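Local structure of naphthalene dioxygenase large subunit (Rhodococcus sp., 2B1X) at residues A[199-210]-A[369-380]. The protein is the large subunit of a Rieske-type non-haem iron oxygenase, carrying a [2Fe-2S] cluster and a mononuclear iron site in separate domains. Residues are numbered along the deposited sequence; the frame is centred on the assembly and turned at random.
Sequences IDANWKLGADNF and EQDDAENWRSIT. With FE (Fe (III) ion), chain G.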
# COMPACT_ATOMS: atom_id res chain seq x y z
N ILE A 199 -2.83 12.96 -5.87
CA ILE A 199 -1.90 13.80 -5.11
C ILE A 199 -2.18 13.42 -3.65
O ILE A 199 -3.33 13.40 -3.23
CB ILE A 199 -2.15 15.34 -5.36
CG1 ILE A 199 -1.86 15.77 -6.81
CG2 ILE A 199 -1.24 16.19 -4.44
CD1 ILE A 199 -2.18 17.29 -7.06
N ASP A 200 -1.12 13.14 -2.89
CA ASP A 200 -1.26 12.88 -1.46
C ASP A 200 -1.46 14.19 -0.67
O ASP A 200 -0.61 14.57 0.14
CB ASP A 200 -0.08 12.02 -0.94
CG ASP A 200 1.30 12.50 -1.47
OD1 ASP A 200 1.36 13.18 -2.53
OD2 ASP A 200 2.37 12.21 -0.87
N ALA A 201 -2.58 14.90 -0.95
CA ALA A 201 -2.96 16.13 -0.24
C ALA A 201 -4.46 16.13 0.01
O ALA A 201 -5.24 15.45 -0.68
CB ALA A 201 -2.59 17.36 -1.09
N ASN A 202 -4.91 16.93 0.98
CA ASN A 202 -6.34 17.11 1.18
C ASN A 202 -6.90 17.98 0.05
O ASN A 202 -6.25 18.98 -0.37
CB ASN A 202 -6.64 17.73 2.54
CG ASN A 202 -8.12 17.68 2.88
OD1 ASN A 202 -8.82 18.66 2.77
ND2 ASN A 202 -8.60 16.52 3.30
N TRP A 203 -8.08 17.62 -0.47
CA TRP A 203 -8.74 18.39 -1.53
C TRP A 203 -8.92 19.90 -1.27
O TRP A 203 -8.86 20.74 -2.21
CB TRP A 203 -10.10 17.73 -1.85
CG TRP A 203 -11.17 17.90 -0.79
CD1 TRP A 203 -11.41 17.09 0.30
CD2 TRP A 203 -12.11 18.96 -0.70
NE1 TRP A 203 -12.46 17.57 1.04
CE2 TRP A 203 -12.91 18.73 0.46
CE3 TRP A 203 -12.35 20.12 -1.45
CZ2 TRP A 203 -13.94 19.60 0.84
CZ3 TRP A 203 -13.38 20.96 -1.08
CH2 TRP A 203 -14.16 20.70 0.06
N LYS A 204 -9.16 20.27 -0.01
CA LYS A 204 -9.46 21.66 0.35
C LYS A 204 -8.32 22.60 0.04
O LYS A 204 -8.54 23.80 -0.15
CB LYS A 204 -9.85 21.79 1.85
CG LYS A 204 -11.26 21.28 2.21
CD LYS A 204 -11.63 21.43 3.74
CE LYS A 204 -10.68 20.64 4.63
NZ LYS A 204 -10.86 19.11 4.38
N LEU A 205 -7.10 22.09 -0.01
CA LEU A 205 -5.95 22.94 -0.28
C LEU A 205 -5.94 23.45 -1.72
O LEU A 205 -5.47 24.57 -1.96
CB LEU A 205 -4.64 22.20 0.06
CG LEU A 205 -4.43 21.75 1.52
CD1 LEU A 205 -3.19 20.87 1.68
CD2 LEU A 205 -4.27 23.02 2.38
N GLY A 206 -6.40 22.62 -2.67
CA GLY A 206 -6.62 23.05 -4.05
C GLY A 206 -7.76 24.07 -4.11
O GLY A 206 -7.65 25.12 -4.74
N ALA A 207 -8.86 23.77 -3.44
CA ALA A 207 -10.00 24.67 -3.44
C ALA A 207 -9.65 26.06 -2.84
O ALA A 207 -10.00 27.12 -3.41
CB ALA A 207 -11.16 24.00 -2.72
N ASP A 208 -8.93 26.05 -1.71
CA ASP A 208 -8.44 27.26 -1.00
C ASP A 208 -7.54 28.12 -1.90
O ASP A 208 -7.63 29.37 -1.93
CB ASP A 208 -7.63 26.78 0.25
CG ASP A 208 -6.94 27.91 1.02
OD1 ASP A 208 -5.70 28.15 0.84
OD2 ASP A 208 -7.56 28.61 1.86
N ASN A 209 -6.67 27.46 -2.64
CA ASN A 209 -5.74 28.12 -3.53
C ASN A 209 -6.44 28.87 -4.67
O ASN A 209 -6.15 30.06 -4.92
CB ASN A 209 -4.71 27.10 -4.04
CG ASN A 209 -3.70 27.72 -5.00
OD1 ASN A 209 -4.04 28.01 -6.12
ND2 ASN A 209 -2.47 27.95 -4.54
N PHE A 210 -7.36 28.19 -5.35
CA PHE A 210 -8.03 28.80 -6.49
C PHE A 210 -9.14 29.76 -6.08
O PHE A 210 -9.42 30.63 -6.85
CB PHE A 210 -8.59 27.75 -7.50
CG PHE A 210 -7.60 27.32 -8.54
CD1 PHE A 210 -6.52 26.50 -8.20
CD2 PHE A 210 -7.70 27.79 -9.86
CE1 PHE A 210 -5.58 26.10 -9.16
CE2 PHE A 210 -6.74 27.41 -10.85
CZ PHE A 210 -5.66 26.57 -10.49
N GLU A 369 1.70 24.02 -12.01
CA GLU A 369 0.91 23.12 -11.18
C GLU A 369 1.77 22.06 -10.47
O GLU A 369 1.44 21.65 -9.37
CB GLU A 369 -0.24 22.47 -11.95
CG GLU A 369 -1.25 21.76 -11.05
CD GLU A 369 -2.70 22.11 -11.41
OE1 GLU A 369 -3.13 21.75 -12.55
OE2 GLU A 369 -3.41 22.73 -10.55
N GLN A 370 2.88 21.64 -11.07
CA GLN A 370 3.70 20.65 -10.39
C GLN A 370 4.21 21.15 -9.04
O GLN A 370 4.31 20.37 -8.10
CB GLN A 370 4.81 20.11 -11.29
CG GLN A 370 5.91 21.10 -11.65
CD GLN A 370 6.88 20.48 -12.63
OE1 GLN A 370 8.02 20.16 -12.26
NE2 GLN A 370 6.44 20.29 -13.89
N ASP A 371 4.52 22.45 -8.92
CA ASP A 371 4.92 23.01 -7.62
C ASP A 371 3.77 23.23 -6.67
O ASP A 371 3.93 23.09 -5.44
CB ASP A 371 5.65 24.36 -7.78
CG ASP A 371 7.01 24.23 -8.42
OD1 ASP A 371 7.57 23.10 -8.60
OD2 ASP A 371 7.60 25.24 -8.78
N ASP A 372 2.61 23.64 -7.21
CA ASP A 372 1.38 23.68 -6.41
C ASP A 372 1.15 22.34 -5.73
O ASP A 372 0.89 22.29 -4.52
CB ASP A 372 0.14 24.07 -7.27
CG ASP A 372 0.16 25.51 -7.70
OD1 ASP A 372 0.35 26.40 -6.82
OD2 ASP A 372 0.03 25.88 -8.89
N ALA A 373 1.28 21.25 -6.49
CA ALA A 373 1.09 19.92 -5.93
C ALA A 373 2.06 19.62 -4.79
O ALA A 373 1.68 19.03 -3.77
CB ALA A 373 1.21 18.81 -7.02
N GLU A 374 3.33 19.95 -5.00
CA GLU A 374 4.34 19.72 -3.98
C GLU A 374 3.98 20.47 -2.69
O GLU A 374 4.05 19.90 -1.59
CB GLU A 374 5.73 20.08 -4.48
CG GLU A 374 6.83 20.00 -3.40
CD GLU A 374 7.28 18.58 -3.04
OE1 GLU A 374 6.87 17.55 -3.65
OE2 GLU A 374 8.12 18.49 -2.11
N ASN A 375 3.57 21.73 -2.82
CA ASN A 375 3.17 22.47 -1.62
C ASN A 375 2.00 21.84 -0.84
O ASN A 375 2.03 21.78 0.39
CB ASN A 375 2.82 23.92 -1.96
CG ASN A 375 4.07 24.77 -2.36
OD1 ASN A 375 5.21 24.36 -2.21
ND2 ASN A 375 3.80 25.93 -2.91
N TRP A 376 0.96 21.39 -1.55
CA TRP A 376 -0.22 20.84 -0.88
C TRP A 376 0.10 19.54 -0.20
O TRP A 376 -0.40 19.30 0.86
CB TRP A 376 -1.45 20.70 -1.82
CG TRP A 376 -1.76 22.02 -2.54
CD1 TRP A 376 -1.58 23.27 -2.03
CD2 TRP A 376 -2.33 22.19 -3.85
NE1 TRP A 376 -1.93 24.22 -2.97
CE2 TRP A 376 -2.42 23.58 -4.09
CE3 TRP A 376 -2.76 21.31 -4.86
CZ2 TRP A 376 -2.94 24.12 -5.28
CZ3 TRP A 376 -3.24 21.85 -6.06
CH2 TRP A 376 -3.35 23.22 -6.25
N ARG A 377 0.92 18.68 -0.83
CA ARG A 377 1.26 17.42 -0.16
C ARG A 377 2.12 17.62 1.08
O ARG A 377 1.96 16.92 2.10
CB ARG A 377 1.91 16.42 -1.13
CG ARG A 377 3.30 16.83 -1.68
CD ARG A 377 3.67 16.05 -2.96
NE ARG A 377 3.81 14.64 -2.62
CZ ARG A 377 4.95 14.07 -2.22
NH1 ARG A 377 6.08 14.79 -2.15
NH2 ARG A 377 4.96 12.79 -1.90
N SER A 378 3.01 18.61 1.01
CA SER A 378 3.83 18.97 2.16
C SER A 378 2.99 19.46 3.37
O SER A 378 3.22 19.00 4.50
CB SER A 378 4.85 20.05 1.75
OG SER A 378 5.49 20.60 2.89
N ILE A 379 2.07 20.42 3.13
CA ILE A 379 1.18 20.93 4.18
C ILE A 379 0.40 19.76 4.78
O ILE A 379 0.33 19.61 6.02
CB ILE A 379 0.14 21.89 3.57
CG1 ILE A 379 0.80 23.13 2.99
CG2 ILE A 379 -0.93 22.29 4.62
CD1 ILE A 379 -0.20 23.99 2.22
N THR A 380 -0.14 18.91 3.90
CA THR A 380 -1.00 17.80 4.35
C THR A 380 -0.25 16.88 5.30
O THR A 380 -0.78 16.49 6.31
CB THR A 380 -1.49 17.02 3.11
OG1 THR A 380 -2.38 17.89 2.39
CG2 THR A 380 -2.37 15.83 3.52
FE FE G . -0.27 28.11 -8.32
O HOH W 1 1.28 14.21 2.22
O HOH W 2 -2.43 27.42 -8.16
O HOH W 3 -1.17 29.46 -9.82
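The indole of Trp376 lies flat against the backbone of helix 204-210. Gly206 CA stands over the face of its six-membered ring, 3.9 Å from the centroid and 9° off the normal, a CH-pi contact. Leu205 O lies over the same face, also toward the rim. The opposite face carries Asp372 O of the ring's own helix. Leu205 CB adds an off-centre CH-pi contact to the five-membered ring. Beyond it, Leu205 CD1 packs on Ile379 CB at 4.0 Å.

Along helix 369-380, Asp372 marks the iron end, Trp376 the middle, and Arg377 follows at a partly exposed edge. Arg377 NE donates to Asp200 OD1 (2.9 Å), nearly straight and in the guanidinium plane. Arg377 NH2 reaches the syn lone pair of Asp200 OD2 (2.8 Å) on a more bent path, completing a two-nitrogen salt bridge. The bend at chi3 (-65°) turns the guanidinium side-on to Asp200. Arg377 NH1 makes a salt bridge to Glu374 OE1, closing an Asp200-Arg377-Glu374 network. Water 1 joins Asp200 O to Arg377 O.

One turn on from Trp376, Thr380 OG1 donates to Trp376 O and accepts from Asn202 N (3.1 Å). Asn202 OD1 in turn caps Lys204 N at the turn leading into the helix.

Near the metal, Asp372 binds the iron(III) ion through OD1 (2.4 Å) and OD2 (2.3 Å). Water 2, also on the iron, donates to Asn209 OD1. Asn209 ND2 and Trp376 NE1 both bond the hydroxyl of Tyr110 of the second subunit, a residue of that subunit's Rieske cluster pocket. His216 and His221 complete the protein ligands, giving the two-histidine, one-carboxylate iron site of the Rieske oxygenase catalytic domain.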